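Long-range contacts in P43 (Trichuris muris, PDB 6QIX), which is the main protein the whipworm secretes, tethering to matrix and blocking the action of interleukin-13: residues G278-L283 against K339-C344; P238-F243 against D272-C277; D33-P38 against C77-R82; K127-F132 against K147-I152. All blocks are in the same frame, centred on the assembly; numbering follows the deposited sequence.

Overall arrangement
Along the chain the four contacts come in series: 33-38 with 77-82, then 127-132 with 147-152, 238-243 with 272-277 and 278-283 with 339-344. Contact 1 lies in the sheet of strands 281-284, 339-344 and 331-336. Contact 2 adjoins it, centres about 10 Å apart, through the C241-C281 disulfide and a probable D279 O to G242 N hydrogen bond. Contact 3, on strand 79-85, has its centre about 39 Å from that of contact 1. Helix 139-151 of contact 4 packs on that strand, M148 against F81, and I152 just beyond meets F79. Two disulfide-rich regions thus lie on opposite sides of the chain's centre, with contact 4 near it, touching only contact 3.

Contact 1: residues G278-L283 against K339-C344; sequences GDICTL and KCKCCC
L283, I280 and C342 bury the most surface in this antiparallel pairing, in which strand 281-283 meets strand 339-344 at 149° between chain directions. L283 and C340 form a hydrogen-bonded pair: L283 N reaches C340 O at 2.9 Å in a nearly straight bond (175° at the hydrogen), and C340 N returns to L283 O at 2.8 Å. C281 and C342 repeat the reciprocal pattern. L283 CD1 touches C342 SG at 3.9 Å on the face these four residues share. I280, just before the strand, lays CG1 3.6 Å from C342 O, while its CD1 lies between K341 CB at 3.7 Å and C343 SG at 3.8 Å. The other face holds T282 and K341, which lie alongside each other and point the same way. A single bend at chi2 (-74°) in K341 brings NZ beside T282, where it donates to OG1 at 2.9 Å. C340, C342 and C343 are tied by disulfides to C290, C333 and C356. Strand 339-344 is the middle of a three-stranded antiparallel sheet, between 281-284 and 331-336, while F292 of helix 292-310 touches both L283 and C340.

Contact 2: residues P238-F243 against D272-C277; sequences PEKCGF and DDCPTC
T276 makes the closest polar contact, its OG1 donating to K240 O at 2.7 Å. The donor lies in the carbonyl plane, with a C=O...donor angle of 153°. The torsion responsible places OG1 between the backbone N and the carbonyl carbon (chi1 57°), which aims it at K240, while the methyl CG2 lies 3.6 Å from E239 OE2. The second hydrogen bond is between backbones: F243 N donates to C277 O at 2.9 Å, 156° at the hydrogen. Between these two bonds, C241 CA makes a CA-H...O contact with T276 O at 3.5 Å. The K240 side chain itself passes across the C274-C277 disulfide with its aliphatic part: CB is 3.7 Å from each of the two sulfurs, and CE follows at 3.8 Å from C274 SG.

The next shell probably fixes the donors and acceptors in place. C274 to C277 is a type I beta turn, closed by C277 N to C274 O and cross-linked by the disulfide between its first and last residues, consistent with a fixed T276 at the turn's third position. In the 238-243 loop, C241 is joined to C281 by a disulfide, and G242 has backbone hydrogen bonds with D279 and C344. Further out, D273 forms a salt bridge with R247, and the ring of F243 stacks with that of Y347.

Chemically, T276 OG1 satisfies K240 O and F243 N satisfies C277 O, so two backbone carbonyls are engaged without any strand pairing, while the disulfide probably stiffens the turn that supplies their partners.

Contact 3: residues D33-P38 against C77-R82; sequences DCLWYP and CSFKFR
L35 is gripped at both backbone polar atoms. Its N donates to F79 O at 2.8 Å, 159° at the hydrogen, although the donor stands 40° out of the carbonyl plane. Its O accepts from S78 OG at 2.9 Å, again from above the plane. S78 holds its hydroxyl opposite the backbone N (chi1 179°), an orientation that carries OG across to L35 O and also brings it to 3.5 Å from C34 CB. The W36 NE1 hydrogen is taken by P71 O, leaving the benzo part of the indole to pack across the contact: CZ3 meets C77 CB at 3.8 Å, and C77 C lies at the ring's edge. The Y37 ring sets CD2 over the indole face, 3.6 Å above its plane. One water bridges the segments, donating to C77 O and hydrogen-bonded to Y37 OH at 2.8 Å; K155 NZ is a further partner of that hydroxyl. Apolar contacts complete the join, L35 CD1 reaching F81 CB at 4.1 Å. The 33-38 loop thus lies against residues 77-81, leading into and along strand 79-85, whose antiparallel partner is 95-101. L35 and F81 both touch L46 of helix 39-49, and F79 and F81 both touch V99 of the neighbouring strand.

Contact 4: residues K127-F132 against K147-I152; sequences KLKQCF and KMFESI
With CG beside the backbone N and anti to the carbonyl carbon in both (chi1 -64° in K129), K129 and F149 slide past one another in opposite directions. K129 CG settles over the face of the F149 ring, 3.8 Å from its centroid and 14° off the ring normal, which fits a CH-pi contact. A turn at chi3 (85°) bends the lysine beyond this methylene, carrying NZ to a long salt bridge of 3.5 Å with E150 OE2. The same ammonium has E126 as a second acidic partner, so its charge is probably shared between two carboxylates. Two more groups meet F149 around its ring: L128 CB lies 3.9 Å from CZ, and F132 approaches edge to edge, CE2 to CE2 at 4.1 Å. F132 is itself stacked on Y145, earlier in the helix that carries F149. No hydrogen bond crosses between the segments. The arrangement is a small, partly exposed helix-to-helix packing about 8 Å from the chain's centre, joining helix 126-129 and the 3-10 segment after it to the C-terminal turn of helix 139-151 through a lysine CH-pi contact and an aromatic edge contact.

Contact 1: residues G278-L283 against K339-C344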
loop_
_atom_site.group_PDB
_atom_site.type_symbol
_atom_site.label_atom_id
_atom_site.label_comp_id
_atom_site.label_asym_id
_atom_site.label_seq_id
_atom_site.Cartn_x
_atom_site.Cartn_y
_atom_site.Cartn_z
ATOM N N GLY A 278 3.869 -19.928 -8.283
ATOM C CA GLY A 278 2.768 -19.400 -9.054
ATOM C C GLY A 278 1.547 -20.287 -9.151
ATOM O O GLY A 278 0.564 -19.887 -9.778
ATOM N N ASP A 279 1.590 -21.468 -8.559
ATOM C CA ASP A 279 0.450 -22.359 -8.514
ATOM C C ASP A 279 -0.491 -21.961 -7.385
ATOM O O ASP A 279 -0.069 -21.467 -6.337
ATOM C CB ASP A 279 0.886 -23.781 -8.234
ATOM C CG ASP A 279 1.774 -24.359 -9.299
ATOM O OD1 ASP A 279 1.724 -23.844 -10.449
ATOM O OD2 ASP A 279 2.475 -25.366 -8.981
ATOM N N ILE A 280 -1.790 -22.245 -7.558
ATOM C CA ILE A 280 -2.709 -21.897 -6.484
ATOM C C ILE A 280 -2.376 -22.695 -5.224
ATOM O O ILE A 280 -1.903 -23.846 -5.279
ATOM C CB ILE A 280 -4.159 -22.122 -6.965
ATOM C CG1 ILE A 280 -5.171 -21.469 -6.037
ATOM C CG2 ILE A 280 -4.426 -23.636 -7.225
ATOM C CD1 ILE A 280 -6.487 -21.157 -6.740
ATOM N N CYS A 281 -2.585 -22.061 -4.067
ATOM C CA CYS A 281 -2.365 -22.713 -2.779
ATOM C C CYS A 281 -3.547 -23.613 -2.467
ATOM O O CYS A 281 -4.700 -23.188 -2.631
ATOM C CB CYS A 281 -2.234 -21.711 -1.623
ATOM S SG CYS A 281 -0.769 -20.622 -1.720
ATOM N N THR A 282 -3.265 -24.830 -1.957
ATOM C CA THR A 282 -4.317 -25.710 -1.414
ATOM C C THR A 282 -4.131 -25.864 0.094
ATOM O O THR A 282 -3.135 -26.427 0.535
ATOM C CB THR A 282 -4.301 -27.070 -2.110
ATOM O OG1 THR A 282 -4.429 -26.844 -3.519
ATOM C CG2 THR A 282 -5.421 -27.972 -1.587
ATOM N N LEU A 283 -5.102 -25.360 0.871
ATOM C CA LEU A 283 -5.117 -25.442 2.334
ATOM C C LEU A 283 -6.335 -26.207 2.841
ATOM O O LEU A 283 -7.403 -26.175 2.226
ATOM C CB LEU A 283 -5.173 -24.056 2.951
ATOM C CG LEU A 283 -4.134 -23.037 2.470
ATOM C CD1 LEU A 283 -4.381 -21.699 3.093
ATOM C CD2 LEU A 283 -2.737 -23.516 2.758
ATOM N N LYS A 339 -11.488 -28.365 0.278
ATOM C CA LYS A 339 -10.249 -27.604 0.416
ATOM C C LYS A 339 -10.456 -26.121 0.173
ATOM O O LYS A 339 -11.426 -25.704 -0.423
ATOM C CB LYS A 339 -9.167 -28.094 -0.557
ATOM C CG LYS A 339 -8.815 -29.584 -0.425
ATOM C CD LYS A 339 -8.101 -29.840 0.889
ATOM C CE LYS A 339 -7.655 -31.287 1.026
ATOM N NZ LYS A 339 -7.061 -31.503 2.381
ATOM N N CYS A 340 -9.465 -25.326 0.582
ATOM C CA CYS A 340 -9.433 -23.902 0.318
ATOM C C CYS A 340 -8.380 -23.646 -0.739
ATOM O O CYS A 340 -7.253 -24.076 -0.559
ATOM C CB CYS A 340 -9.051 -23.110 1.584
ATOM S SG CYS A 340 -10.231 -23.365 2.950
ATOM N N LYS A 341 -8.728 -22.933 -1.804
ATOM C CA LYS A 341 -7.813 -22.615 -2.906
ATOM C C LYS A 341 -7.525 -21.124 -2.869
ATOM O O LYS A 341 -8.437 -20.304 -3.053
ATOM C CB LYS A 341 -8.443 -23.013 -4.235
ATOM C CG LYS A 341 -8.793 -24.513 -4.310
ATOM C CD LYS A 341 -7.517 -25.372 -4.477
ATOM C CE LYS A 341 -7.933 -26.830 -4.618
ATOM N NZ LYS A 341 -6.789 -27.714 -4.860
ATOM N N CYS A 342 -6.263 -20.753 -2.612
ATOM C CA CYS A 342 -5.967 -19.389 -2.190
ATOM C C CYS A 342 -4.872 -18.757 -3.035
ATOM O O CYS A 342 -3.905 -19.415 -3.410
ATOM C CB CYS A 342 -5.525 -19.340 -0.721
ATOM S SG CYS A 342 -6.713 -20.128 0.422
ATOM N N CYS A 343 -5.028 -17.461 -3.264
ATOM C CA CYS A 343 -4.034 -16.624 -3.925
ATOM C C CYS A 343 -3.851 -15.306 -3.168
ATOM O O CYS A 343 -4.767 -14.816 -2.501
ATOM C CB CYS A 343 -4.465 -16.267 -5.380
ATOM S SG CYS A 343 -4.988 -17.648 -6.411
ATOM N N CYS A 344 -2.687 -14.685 -3.316
ATOM C CA CYS A 344 -2.466 -13.416 -2.597
ATOM C C CYS A 344 -2.489 -12.195 -3.515
ATOM O O CYS A 344 -2.055 -12.231 -4.669
ATOM C CB CYS A 344 -1.138 -13.425 -1.817
ATOM S SG CYS A 344 -1.152 -14.565 -0.419
#

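Contact 2: residues P238-F243 against D272-C277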
loop_
_atom_site.group_PDB
_atom_site.type_symbol
_atom_site.label_atom_id
_atom_site.label_comp_id
_atom_site.label_asym_id
_atom_site.label_seq_id
_atom_site.Cartn_x
_atom_site.Cartn_y
_atom_site.Cartn_z
ATOM N N PRO A 238 2.032 -25.153 3.383
ATOM C CA PRO A 238 2.506 -25.833 2.175
ATOM C C PRO A 238 3.734 -25.160 1.590
ATOM O O PRO A 238 4.158 -24.114 2.082
ATOM C CB PRO A 238 1.320 -25.721 1.219
ATOM C CG PRO A 238 0.667 -24.453 1.593
ATOM C CD PRO A 238 0.839 -24.327 3.107
ATOM N N GLU A 239 4.301 -25.746 0.534
ATOM C CA GLU A 239 5.343 -25.059 -0.207
ATOM C C GLU A 239 4.835 -23.714 -0.747
ATOM O O GLU A 239 3.635 -23.526 -1.020
ATOM C CB GLU A 239 5.839 -25.911 -1.373
ATOM C CG GLU A 239 6.360 -27.282 -0.984
ATOM C CD GLU A 239 6.738 -28.063 -2.209
ATOM O OE1 GLU A 239 7.926 -28.469 -2.318
ATOM O OE2 GLU A 239 5.829 -28.240 -3.068
ATOM N N LYS A 240 5.793 -22.816 -0.975
ATOM C CA LYS A 240 5.538 -21.492 -1.534
ATOM C C LYS A 240 4.566 -21.590 -2.694
ATOM O O LYS A 240 4.748 -22.406 -3.599
ATOM C CB LYS A 240 6.854 -20.857 -2.001
ATOM C CG LYS A 240 7.761 -20.465 -0.873
ATOM C CD LYS A 240 9.149 -19.961 -1.437
ATOM C CE LYS A 240 10.015 -21.112 -1.856
ATOM N NZ LYS A 240 10.806 -21.636 -0.684
ATOM N N CYS A 241 3.515 -20.767 -2.648
ATOM C CA CYS A 241 2.444 -20.894 -3.617
ATOM C C CYS A 241 1.627 -19.614 -3.668
ATOM O O CYS A 241 1.741 -18.745 -2.799
ATOM C CB CYS A 241 1.513 -22.065 -3.256
ATOM S SG CYS A 241 0.865 -21.882 -1.539
ATOM N N GLY A 242 0.769 -19.523 -4.700
ATOM C CA GLY A 242 -0.298 -18.535 -4.734
ATOM C C GLY A 242 0.104 -17.102 -5.039
ATOM O O GLY A 242 -0.708 -16.175 -4.809
ATOM N N PHE A 243 1.330 -16.894 -5.544
ATOM C CA PHE A 243 1.960 -15.584 -5.557
ATOM C C PHE A 243 1.998 -14.956 -4.153
ATOM O O PHE A 243 2.062 -13.722 -4.001
ATOM C CB PHE A 243 1.273 -14.652 -6.560
ATOM C CG PHE A 243 1.333 -15.134 -7.995
ATOM C CD1 PHE A 243 2.402 -14.826 -8.805
ATOM C CD2 PHE A 243 0.330 -15.937 -8.523
ATOM C CE1 PHE A 243 2.470 -15.301 -10.104
ATOM C CE2 PHE A 243 0.396 -16.387 -9.847
ATOM C CZ PHE A 243 1.477 -16.058 -10.626
ATOM N N ASP A 272 8.698 -18.342 -12.264
ATOM C CA ASP A 272 10.111 -18.253 -12.632
ATOM C C ASP A 272 10.994 -18.035 -11.408
ATOM O O ASP A 272 12.225 -17.979 -11.541
ATOM C CB ASP A 272 10.341 -17.136 -13.666
ATOM C CG ASP A 272 9.749 -17.467 -15.042
ATOM O OD1 ASP A 272 9.525 -18.655 -15.370
ATOM O OD2 ASP A 272 9.423 -16.523 -15.792
ATOM N N ASP A 273 10.392 -17.887 -10.224
ATOM C CA ASP A 273 11.129 -17.694 -8.970
ATOM C C ASP A 273 11.243 -18.976 -8.162
ATOM O O ASP A 273 12.317 -19.279 -7.631
ATOM C CB ASP A 273 10.446 -16.602 -8.131
ATOM C CG ASP A 273 10.445 -15.287 -8.831
ATOM O OD1 ASP A 273 11.560 -14.744 -9.018
ATOM O OD2 ASP A 273 9.378 -14.763 -9.221
ATOM N N CYS A 274 10.170 -19.768 -8.075
ATOM C CA CYS A 274 10.282 -21.128 -7.546
ATOM C C CYS A 274 9.228 -21.983 -8.230
ATOM O O CYS A 274 8.238 -21.449 -8.732
ATOM C CB CYS A 274 10.165 -21.216 -6.013
ATOM S SG CYS A 274 8.502 -21.341 -5.289
ATOM N N PRO A 275 9.422 -23.287 -8.301
ATOM C CA PRO A 275 8.577 -24.070 -9.238
ATOM C C PRO A 275 7.096 -24.106 -8.857
ATOM O O PRO A 275 6.245 -24.234 -9.752
ATOM C CB PRO A 275 9.218 -25.466 -9.229
ATOM C CG PRO A 275 10.371 -25.420 -8.357
ATOM C CD PRO A 275 10.659 -24.006 -7.914
ATOM N N THR A 276 6.763 -24.008 -7.565
ATOM C CA THR A 276 5.367 -23.995 -7.105
ATOM C C THR A 276 4.834 -22.589 -6.808
ATOM O O THR A 276 3.636 -22.424 -6.528
ATOM C CB THR A 276 5.186 -24.861 -5.833
ATOM O OG1 THR A 276 6.046 -24.415 -4.772
ATOM C CG2 THR A 276 5.492 -26.286 -6.077
ATOM N N CYS A 277 5.679 -21.560 -6.915
ATOM C CA CYS A 277 5.347 -20.239 -6.370
ATOM C C CYS A 277 4.113 -19.611 -7.007
ATOM O O CYS A 277 3.432 -18.774 -6.370
ATOM C CB CYS A 277 6.544 -19.319 -6.580
ATOM S SG CYS A 277 7.753 -19.350 -5.229
#

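Contact 3: residues D33-P38 against C77-R82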
loop_
_atom_site.group_PDB
_atom_site.type_symbol
_atom_site.label_atom_id
_atom_site.label_comp_id
_atom_site.label_asym_id
_atom_site.label_seq_id
_atom_site.Cartn_x
_atom_site.Cartn_y
_atom_site.Cartn_z
ATOM N N ASP A 33 -8.374 21.208 -12.792
ATOM C CA ASP A 33 -8.874 21.892 -11.608
ATOM C C ASP A 33 -8.305 21.243 -10.339
ATOM O O ASP A 33 -7.645 20.201 -10.381
ATOM C CB ASP A 33 -10.400 21.842 -11.586
ATOM C CG ASP A 33 -11.035 22.870 -12.508
ATOM O OD1 ASP A 33 -12.251 22.727 -12.818
ATOM O OD2 ASP A 33 -10.332 23.829 -12.930
ATOM N N CYS A 34 -8.561 21.861 -9.185
ATOM C CA CYS A 34 -8.217 21.201 -7.925
ATOM C C CYS A 34 -9.016 19.910 -7.795
ATOM O O CYS A 34 -10.246 19.921 -7.913
ATOM C CB CYS A 34 -8.491 22.122 -6.735
ATOM S SG CYS A 34 -7.388 23.601 -6.663
ATOM N N LEU A 35 -8.318 18.793 -7.578
ATOM C CA LEU A 35 -8.937 17.472 -7.638
ATOM C C LEU A 35 -9.336 16.976 -6.252
ATOM O O LEU A 35 -8.740 17.345 -5.246
ATOM C CB LEU A 35 -7.984 16.448 -8.268
ATOM C CG LEU A 35 -7.527 16.769 -9.685
ATOM C CD1 LEU A 35 -6.577 15.702 -10.187
ATOM C CD2 LEU A 35 -8.704 16.917 -10.642
ATOM N N TRP A 36 -10.313 16.078 -6.214
ATOM C CA TRP A 36 -10.791 15.574 -4.939
ATOM C C TRP A 36 -11.378 14.177 -5.105
ATOM O O TRP A 36 -11.487 13.642 -6.206
ATOM C CB TRP A 36 -11.817 16.548 -4.310
ATOM C CG TRP A 36 -12.035 16.318 -2.845
ATOM C CD1 TRP A 36 -13.216 16.040 -2.219
ATOM C CD2 TRP A 36 -11.033 16.309 -1.830
ATOM N NE1 TRP A 36 -13.011 15.868 -0.857
ATOM C CE2 TRP A 36 -11.675 16.016 -0.604
ATOM C CE3 TRP A 36 -9.657 16.516 -1.832
ATOM C CZ2 TRP A 36 -10.979 15.904 0.593
ATOM C CZ3 TRP A 36 -8.978 16.438 -0.626
ATOM C CH2 TRP A 36 -9.640 16.132 0.567
ATOM N N TYR A 37 -11.761 13.601 -3.983
ATOM C CA TYR A 37 -12.269 12.243 -3.885
ATOM C C TYR A 37 -13.744 12.218 -4.221
ATOM O O TYR A 37 -14.380 13.261 -4.326
ATOM C CB TYR A 37 -11.998 11.728 -2.474
ATOM C CG TYR A 37 -10.505 11.658 -2.201
ATOM C CD1 TYR A 37 -9.757 10.540 -2.582
ATOM C CD2 TYR A 37 -9.831 12.729 -1.602
ATOM C CE1 TYR A 37 -8.426 10.479 -2.368
ATOM C CE2 TYR A 37 -8.481 12.673 -1.372
ATOM C CZ TYR A 37 -7.774 11.540 -1.769
ATOM O OH TYR A 37 -6.414 11.460 -1.559
ATOM N N PRO A 38 -14.344 11.033 -4.368
ATOM C CA PRO A 38 -13.803 9.690 -4.133
ATOM C C PRO A 38 -12.698 9.205 -5.094
ATOM O O PRO A 38 -12.479 9.821 -6.147
ATOM C CB PRO A 38 -15.034 8.779 -4.266
ATOM C CG PRO A 38 -16.087 9.612 -4.973
ATOM C CD PRO A 38 -15.773 11.031 -4.723
ATOM N N CYS A 77 -4.866 18.760 1.115
ATOM C CA CYS A 77 -4.849 17.452 0.451
ATOM C C CYS A 77 -5.360 17.492 -0.993
ATOM O O CYS A 77 -5.165 16.520 -1.738
ATOM C CB CYS A 77 -5.666 16.451 1.272
ATOM S SG CYS A 77 -4.994 16.108 2.922
ATOM N N SER A 78 -6.037 18.566 -1.388
ATOM C CA SER A 78 -6.465 18.745 -2.763
ATOM C C SER A 78 -5.321 19.319 -3.601
ATOM O O SER A 78 -4.470 20.076 -3.116
ATOM C CB SER A 78 -7.694 19.668 -2.793
ATOM O OG SER A 78 -8.144 19.897 -4.108
ATOM N N PHE A 79 -5.318 18.962 -4.884
ATOM C CA PHE A 79 -4.183 19.307 -5.732
ATOM C C PHE A 79 -4.598 19.323 -7.188
ATOM O O PHE A 79 -5.560 18.668 -7.573
ATOM C CB PHE A 79 -3.036 18.306 -5.556
ATOM C CG PHE A 79 -3.374 16.933 -5.977
ATOM C CD1 PHE A 79 -3.011 16.480 -7.244
ATOM C CD2 PHE A 79 -4.060 16.069 -5.121
ATOM C CE1 PHE A 79 -3.292 15.191 -7.633
ATOM C CE2 PHE A 79 -4.359 14.761 -5.521
ATOM C CZ PHE A 79 -3.984 14.337 -6.774
ATOM N N LYS A 80 -3.881 20.119 -7.975
ATOM C CA LYS A 80 -3.952 20.100 -9.427
ATOM C C LYS A 80 -2.874 19.180 -9.966
ATOM O O LYS A 80 -1.839 18.991 -9.332
ATOM C CB LYS A 80 -3.731 21.482 -10.015
ATOM C CG LYS A 80 -4.588 22.531 -9.436
ATOM C CD LYS A 80 -4.336 23.842 -10.200
ATOM C CE LYS A 80 -5.187 24.970 -9.686
ATOM N NZ LYS A 80 -4.916 26.189 -10.464
ATOM N N PHE A 81 -3.114 18.649 -11.174
ATOM C CA PHE A 81 -2.228 17.704 -11.850
ATOM C C PHE A 81 -2.102 18.081 -13.322
ATOM O O PHE A 81 -3.031 18.604 -13.938
ATOM C CB PHE A 81 -2.788 16.273 -11.668
ATOM C CG PHE A 81 -2.048 15.182 -12.401
ATOM C CD1 PHE A 81 -0.907 14.601 -11.850
ATOM C CD2 PHE A 81 -2.552 14.670 -13.587
ATOM C CE1 PHE A 81 -0.261 13.557 -12.495
ATOM C CE2 PHE A 81 -1.896 13.624 -14.240
ATOM C CZ PHE A 81 -0.758 13.078 -13.693
ATOM N N ARG A 82 -0.941 17.781 -13.893
ATOM C CA ARG A 82 -0.775 17.855 -15.338
ATOM C C ARG A 82 0.159 16.743 -15.766
ATOM O O ARG A 82 0.935 16.222 -14.965
ATOM C CB ARG A 82 -0.256 19.223 -15.801
ATOM C CG ARG A 82 1.165 19.556 -15.430
ATOM C CD ARG A 82 1.562 20.895 -16.096
ATOM N NE ARG A 82 2.910 21.310 -15.732
ATOM C CZ ARG A 82 3.556 22.329 -16.288
ATOM N NH1 ARG A 82 2.968 23.053 -17.246
ATOM N NH2 ARG A 82 4.787 22.630 -15.877
HETATM O O HOH W 1 -4.826 13.789 -1.657
#

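Contact 4: residues K127-F132 against K147-I152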
loop_
_atom_site.group_PDB
_atom_site.type_symbol
_atom_site.label_atom_id
_atom_site.label_comp_id
_atom_site.label_asym_id
_atom_site.label_seq_id
_atom_site.Cartn_x
_atom_site.Cartn_y
_atom_site.Cartn_z
ATOM N N LYS A 127 -2.409 -0.832 -1.171
ATOM C CA LYS A 127 -3.220 -1.833 -1.866
ATOM C C LYS A 127 -3.150 -1.647 -3.374
ATOM O O LYS A 127 -3.094 -2.634 -4.143
ATOM C CB LYS A 127 -4.661 -1.704 -1.391
ATOM C CG LYS A 127 -5.675 -2.633 -2.026
ATOM C CD LYS A 127 -6.918 -2.777 -1.126
ATOM C CE LYS A 127 -8.032 -3.635 -1.744
ATOM N NZ LYS A 127 -8.585 -4.642 -0.768
ATOM N N LEU A 128 -3.150 -0.378 -3.814
ATOM C CA LEU A 128 -3.079 -0.062 -5.236
ATOM C C LEU A 128 -1.647 -0.102 -5.756
ATOM O O LEU A 128 -1.416 -0.575 -6.868
ATOM C CB LEU A 128 -3.694 1.301 -5.513
ATOM C CG LEU A 128 -5.196 1.389 -5.300
ATOM C CD1 LEU A 128 -5.718 2.756 -5.665
ATOM C CD2 LEU A 128 -5.916 0.345 -6.098
ATOM N N LYS A 129 -0.686 0.378 -4.977
ATOM C CA LYS A 129 0.717 0.271 -5.364
ATOM C C LYS A 129 1.088 -1.186 -5.620
ATOM O O LYS A 129 1.869 -1.494 -6.532
ATOM C CB LYS A 129 1.616 0.881 -4.270
ATOM C CG LYS A 129 1.415 2.360 -4.068
ATOM C CD LYS A 129 2.079 2.806 -2.776
ATOM C CE LYS A 129 3.520 3.119 -2.975
ATOM N NZ LYS A 129 4.128 3.737 -1.719
ATOM N N GLN A 130 0.484 -2.106 -4.879
ATOM C CA GLN A 130 0.850 -3.504 -5.021
ATOM C C GLN A 130 0.360 -4.103 -6.327
ATOM O O GLN A 130 0.782 -5.224 -6.675
ATOM C CB GLN A 130 0.343 -4.265 -3.788
ATOM C CG GLN A 130 1.246 -4.004 -2.579
ATOM C CD GLN A 130 0.696 -4.529 -1.279
ATOM O OE1 GLN A 130 -0.304 -5.216 -1.265
ATOM N NE2 GLN A 130 1.306 -4.155 -0.179
ATOM N N CYS A 131 -0.462 -3.383 -7.093
ATOM C CA CYS A 131 -0.817 -3.886 -8.413
ATOM C C CYS A 131 0.429 -4.059 -9.263
ATOM O O CYS A 131 0.447 -4.877 -10.194
ATOM C CB CYS A 131 -1.774 -2.931 -9.130
ATOM S SG CYS A 131 -3.428 -2.813 -8.366
ATOM N N PHE A 132 1.469 -3.258 -8.995
ATOM C CA PHE A 132 2.660 -3.270 -9.843
ATOM C C PHE A 132 3.847 -3.916 -9.145
ATOM O O PHE A 132 4.995 -3.573 -9.415
ATOM C CB PHE A 132 2.943 -1.845 -10.313
ATOM C CG PHE A 132 1.720 -1.200 -10.944
ATOM C CD1 PHE A 132 1.260 -1.644 -12.183
ATOM C CD2 PHE A 132 0.984 -0.231 -10.273
ATOM C CE1 PHE A 132 0.128 -1.118 -12.751
ATOM C CE2 PHE A 132 -0.135 0.312 -10.851
ATOM C CZ PHE A 132 -0.565 -0.132 -12.100
ATOM N N LYS A 147 6.435 6.783 -9.162
ATOM C CA LYS A 147 6.568 8.229 -9.217
ATOM C C LYS A 147 5.193 8.890 -9.193
ATOM O O LYS A 147 4.996 9.912 -8.520
ATOM C CB LYS A 147 7.369 8.618 -10.457
ATOM C CG LYS A 147 7.717 10.090 -10.543
ATOM C CD LYS A 147 8.572 10.413 -11.788
ATOM C CE LYS A 147 8.863 11.920 -11.839
ATOM N NZ LYS A 147 7.729 12.755 -12.374
ATOM N N MET A 148 4.216 8.305 -9.883
ATOM C CA MET A 148 2.867 8.870 -9.851
ATOM C C MET A 148 2.285 8.817 -8.438
ATOM O O MET A 148 1.811 9.835 -7.913
ATOM C CB MET A 148 1.958 8.124 -10.832
ATOM C CG MET A 148 2.298 8.384 -12.297
ATOM S SD MET A 148 1.858 10.083 -12.797
ATOM C CE MET A 148 2.234 9.979 -14.557
ATOM N N PHE A 149 2.335 7.639 -7.803
ATOM C CA PHE A 149 1.734 7.473 -6.479
ATOM C C PHE A 149 2.384 8.412 -5.472
ATOM O O PHE A 149 1.701 9.017 -4.634
ATOM C CB PHE A 149 1.869 6.026 -6.002
ATOM C CG PHE A 149 0.828 5.097 -6.533
ATOM C CD1 PHE A 149 -0.456 5.130 -6.048
ATOM C CD2 PHE A 149 1.158 4.146 -7.486
ATOM C CE1 PHE A 149 -1.408 4.244 -6.527
ATOM C CE2 PHE A 149 0.214 3.246 -7.969
ATOM C CZ PHE A 149 -1.072 3.309 -7.504
ATOM N N GLU A 150 3.708 8.565 -5.547
ATOM C CA GLU A 150 4.388 9.373 -4.551
ATOM C C GLU A 150 4.069 10.854 -4.693
ATOM O O GLU A 150 4.311 11.604 -3.740
ATOM C CB GLU A 150 5.900 9.174 -4.625
ATOM C CG GLU A 150 6.383 7.801 -4.053
ATOM C CD GLU A 150 6.053 7.666 -2.571
ATOM O OE1 GLU A 150 6.861 8.167 -1.740
ATOM O OE2 GLU A 150 4.972 7.095 -2.242
ATOM N N SER A 151 3.544 11.287 -5.854
ATOM C CA SER A 151 3.255 12.694 -6.073
ATOM C C SER A 151 1.934 13.106 -5.435
ATOM O O SER A 151 1.719 14.308 -5.197
ATOM C CB SER A 151 3.261 13.007 -7.577
ATOM O OG SER A 151 2.207 12.377 -8.265
ATOM N N ILE A 152 1.072 12.147 -5.103
ATOM C CA ILE A 152 -0.170 12.470 -4.379
ATOM C C ILE A 152 0.181 13.010 -2.994
ATOM O O ILE A 152 1.069 12.440 -2.313
ATOM C CB ILE A 152 -1.073 11.226 -4.264
ATOM C CG1 ILE A 152 -1.168 10.499 -5.604
ATOM C CG2 ILE A 152 -2.438 11.593 -3.703
ATOM C CD1 ILE A 152 -2.177 11.023 -6.549
#